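Side-chain contacts in DyP2 (Amycolatopsis sp. ATCC 39116, PDB 4G2C), which is a haem-containing dye peroxidase with a bound manganese ion, probably using hydrogen peroxide to oxidise dyes and other substrates: residues V117-A121 with H122-T126; R179-R182 with R183-E186. All coordinates share one frame; numbering follows the deposited sequence.

Contact 1. Residues V117-A121 with H122-T126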
# COMPACT_ATOMS: atom_id res chain seq x y z
N VAL A 117 -7.99 -12.65 -6.74
CA VAL A 117 -9.40 -12.46 -7.00
C VAL A 117 -10.08 -11.75 -5.82
O VAL A 117 -10.10 -12.25 -4.69
CB VAL A 117 -10.09 -13.81 -7.30
CG1 VAL A 117 -11.61 -13.62 -7.47
CG2 VAL A 117 -9.48 -14.48 -8.53
N GLY A 118 -10.66 -10.58 -6.09
CA GLY A 118 -11.47 -9.90 -5.09
C GLY A 118 -12.90 -9.66 -5.56
O GLY A 118 -13.13 -9.47 -6.75
N LEU A 119 -13.83 -9.64 -4.61
CA LEU A 119 -15.24 -9.33 -4.86
C LEU A 119 -15.71 -8.10 -4.10
O LEU A 119 -15.35 -7.92 -2.93
CB LEU A 119 -16.10 -10.52 -4.42
CG LEU A 119 -15.83 -11.83 -5.15
CD1 LEU A 119 -16.50 -12.98 -4.43
CD2 LEU A 119 -16.33 -11.71 -6.58
N THR A 120 -16.53 -7.27 -4.74
CA THR A 120 -17.11 -6.10 -4.08
C THR A 120 -18.39 -6.50 -3.40
O THR A 120 -18.95 -7.56 -3.68
CB THR A 120 -17.46 -4.97 -5.07
OG1 THR A 120 -18.51 -5.42 -5.95
CG2 THR A 120 -16.23 -4.58 -5.90
N ALA A 121 -18.89 -5.64 -2.51
CA ALA A 121 -20.18 -5.91 -1.87
C ALA A 121 -21.24 -6.11 -2.95
O ALA A 121 -22.08 -7.02 -2.87
CB ALA A 121 -20.58 -4.78 -0.93
N HIS A 122 -21.19 -5.27 -3.98
CA HIS A 122 -22.16 -5.42 -5.06
C HIS A 122 -22.01 -6.77 -5.74
O HIS A 122 -22.99 -7.37 -6.13
CB HIS A 122 -22.04 -4.29 -6.08
CG HIS A 122 -23.17 -4.29 -7.07
ND1 HIS A 122 -23.18 -5.08 -8.20
CD2 HIS A 122 -24.35 -3.63 -7.06
CE1 HIS A 122 -24.31 -4.89 -8.85
NE2 HIS A 122 -25.04 -4.02 -8.18
N GLY A 123 -20.78 -7.25 -5.86
CA GLY A 123 -20.55 -8.52 -6.52
C GLY A 123 -21.09 -9.68 -5.71
O GLY A 123 -21.56 -10.67 -6.27
N TYR A 124 -21.03 -9.58 -4.39
CA TYR A 124 -21.66 -10.56 -3.52
C TYR A 124 -23.18 -10.54 -3.73
O TYR A 124 -23.82 -11.59 -3.79
CB TYR A 124 -21.33 -10.30 -2.04
CG TYR A 124 -20.02 -10.92 -1.58
CD1 TYR A 124 -19.96 -12.24 -1.15
CD2 TYR A 124 -18.83 -10.18 -1.59
CE1 TYR A 124 -18.77 -12.82 -0.74
CE2 TYR A 124 -17.64 -10.74 -1.18
CZ TYR A 124 -17.61 -12.06 -0.76
OH TYR A 124 -16.42 -12.65 -0.35
N ALA A 125 -23.73 -9.34 -3.86
CA ALA A 125 -25.17 -9.19 -4.07
C ALA A 125 -25.60 -9.86 -5.38
O ALA A 125 -26.60 -10.57 -5.42
CB ALA A 125 -25.58 -7.70 -4.03
N THR A 126 -24.85 -9.64 -6.46
CA THR A 126 -25.16 -10.29 -7.73
C THR A 126 -25.12 -11.81 -7.63
O THR A 126 -25.89 -12.51 -8.28
CB THR A 126 -24.18 -9.88 -8.85
OG1 THR A 126 -24.47 -8.55 -9.29
CG2 THR A 126 -24.32 -10.82 -10.04

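Contact 2. Residues R179-R182 with R183-E186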
# COMPACT_ATOMS: atom_id res chain seq x y z
N ARG A 179 0.86 -12.46 -19.80
CA ARG A 179 0.15 -12.66 -21.05
C ARG A 179 -0.49 -14.04 -21.09
O ARG A 179 -1.67 -14.18 -21.39
CB ARG A 179 1.08 -12.48 -22.26
CG ARG A 179 1.37 -11.02 -22.60
CD ARG A 179 1.99 -10.87 -24.00
NE ARG A 179 3.32 -11.46 -24.09
CZ ARG A 179 4.45 -10.78 -23.87
NH1 ARG A 179 4.41 -9.49 -23.57
NH2 ARG A 179 5.63 -11.39 -23.97
N THR A 180 0.31 -15.06 -20.78
CA THR A 180 -0.20 -16.42 -20.74
C THR A 180 -1.39 -16.55 -19.79
O THR A 180 -2.45 -17.06 -20.17
CB THR A 180 0.89 -17.44 -20.36
OG1 THR A 180 1.96 -17.42 -21.32
CG2 THR A 180 0.30 -18.84 -20.30
N LEU A 181 -1.24 -16.08 -18.55
CA LEU A 181 -2.34 -16.19 -17.57
C LEU A 181 -3.61 -15.48 -18.06
O LEU A 181 -4.72 -16.01 -17.93
CB LEU A 181 -1.90 -15.66 -16.20
CG LEU A 181 -2.90 -15.69 -15.04
CD1 LEU A 181 -3.37 -17.11 -14.73
CD2 LEU A 181 -2.29 -15.01 -13.79
N ARG A 182 -3.44 -14.29 -18.63
CA ARG A 182 -4.56 -13.53 -19.18
C ARG A 182 -5.36 -14.37 -20.20
O ARG A 182 -6.60 -14.40 -20.16
CB ARG A 182 -4.06 -12.21 -19.80
CG ARG A 182 -5.11 -11.35 -20.52
CD ARG A 182 -6.26 -10.97 -19.59
NE ARG A 182 -7.27 -10.11 -20.21
CZ ARG A 182 -8.55 -10.42 -20.38
NH1 ARG A 182 -9.02 -11.60 -19.97
NH2 ARG A 182 -9.39 -9.56 -20.95
N ARG A 183 -4.64 -15.07 -21.08
CA ARG A 183 -5.26 -15.91 -22.11
C ARG A 183 -6.08 -17.03 -21.49
O ARG A 183 -7.16 -17.38 -21.99
CB ARG A 183 -4.21 -16.52 -23.05
CG ARG A 183 -3.17 -15.53 -23.61
CD ARG A 183 -3.35 -15.30 -25.11
NE ARG A 183 -2.15 -14.75 -25.74
CZ ARG A 183 -2.01 -13.49 -26.15
NH1 ARG A 183 -3.00 -12.61 -25.99
NH2 ARG A 183 -0.88 -13.09 -26.72
N GLN A 184 -5.57 -17.59 -20.40
CA GLN A 184 -6.26 -18.67 -19.68
C GLN A 184 -7.51 -18.17 -18.98
O GLN A 184 -8.53 -18.86 -18.95
CB GLN A 184 -5.33 -19.32 -18.66
CG GLN A 184 -4.10 -19.92 -19.29
CD GLN A 184 -2.95 -20.07 -18.31
OE1 GLN A 184 -3.05 -19.66 -17.16
NE2 GLN A 184 -1.86 -20.67 -18.77
N VAL A 185 -7.41 -16.98 -18.40
CA VAL A 185 -8.55 -16.32 -17.78
C VAL A 185 -9.60 -16.02 -18.84
O VAL A 185 -10.79 -16.30 -18.65
CB VAL A 185 -8.13 -15.00 -17.10
CG1 VAL A 185 -9.33 -14.07 -16.95
CG2 VAL A 185 -7.47 -15.28 -15.75
N GLU A 186 -9.15 -15.45 -19.95
CA GLU A 186 -10.02 -15.17 -21.09
C GLU A 186 -10.78 -16.41 -21.55
O GLU A 186 -12.01 -16.42 -21.63
CB GLU A 186 -9.21 -14.61 -22.25
CG GLU A 186 -10.08 -14.22 -23.41
CD GLU A 186 -11.16 -13.22 -23.02
OE1 GLU A 186 -10.97 -12.44 -22.06
OE2 GLU A 186 -12.22 -13.21 -23.70

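Contact 1. Residues V117-A121 with H122-T126
Leu-119 and Tyr-124 meet with their side chains crossed at about a right angle. The leucine CD1 sits over one face of the Tyr-124 ring, 4.3 Å from the centroid and 23° off the ring normal, a CH-pi contact displaced toward the CZ end. Closer to the backbone, Leu-119 CB packs against Tyr-124 CE2 at 3.6 Å. Tyr-124 has CG anti to its carbonyl carbon (chi1 -85°), which swings the ring back along the preceding strand instead of on with the helix; its CD2 edge thereby comes 3.4 Å from Thr-120 O. The joint between strand 114-119 and helix 121-127, in the N-terminal ferredoxin-like domain of the dye peroxidase, turns on Thr-120, the N-cap. Its OG1 stands between the backbone N and the carbonyl carbon (chi1 66°), which brings it over the start of the helix to accept from Gly-123 N at 2.9 Å, and the same hydroxyl is bonded to Ile-164 O. Thr-120 O accepts from Tyr-124 N at 3.0 Å, while its bond from Gly-123 N is weak and bent. With an alanine here in place of Tyr-124 the ring is gone, and a gap would probably open between Leu-119 CD1, Pro-132 and Phe-483, which all touch the tyrosine. His-122 carries its imidazole away from Thr-120, and its ND1 is hydrogen-bonded to Asp-165 OD1.

Contact 2. Residues R179-R182 with R183-E186
Helix 175-188 packs against the sheet of the dye-peroxidase alpha+beta domain, and on it Arg-182 and Glu-186 form an i to i+4 salt bridge one turn apart. Arg-182 NH1 lies 3.0 Å from Glu-186 OE1, but the hydrogen bond is weak, with an N-H...O angle of 126°, and the guanidinium and carboxylate planes are turned 68° apart. Both chains leave the backbone with CG anti to N and bend at chi2, a bend that turns the guanidinium and the carboxylate toward each other alongside the helix. Glu-186 N also donates to Arg-182 O at 2.8 Å, joining the same pair through the backbone. Between them in sequence, Gln-184 extends its side chain back toward Thr-180 and Leu-181: its OE1 is 3.5 Å from Leu-181 CD1, while its NE2 approaches the Thr-180 methyl CG2 so tightly that the exact distance is doubtful. Leu-181 and Val-185 face strand 166-172, touching Leu-170 and Leu-168 respectively, while Arg-183 N donates to Arg-179 O at 3.1 Å. Glu-186 OE2 is salt-bridged to Arg-189, so the carboxylate has an arginine partner at each oxygen, the one at OE1 weakly hydrogen-bonded; this probably favours the ionised form, and the bent geometry toward Arg-182 suggests an attraction that is mainly electrostatic.

In the fold
Following the chain from its N terminus, contact 1 comes first, where strand 114-119 gives way to helix 121-127, and contact 2 follows further on, within helix 175-188. Each closes only a short turn of continuous chain, and the two are in series, neither crossing nor enclosing the other. Strand 166-172 links them: it pairs antiparallel with strand 114-119, its Val-167 bonding to Gly-118, and its Leu-168 and Leu-170 pack on helix 175-188. Contact 1 also reaches strand 474-484 near the C terminus, through Phe-483. Their centres are about 22 Å apart and their nearest atoms about 8 Å, without touching.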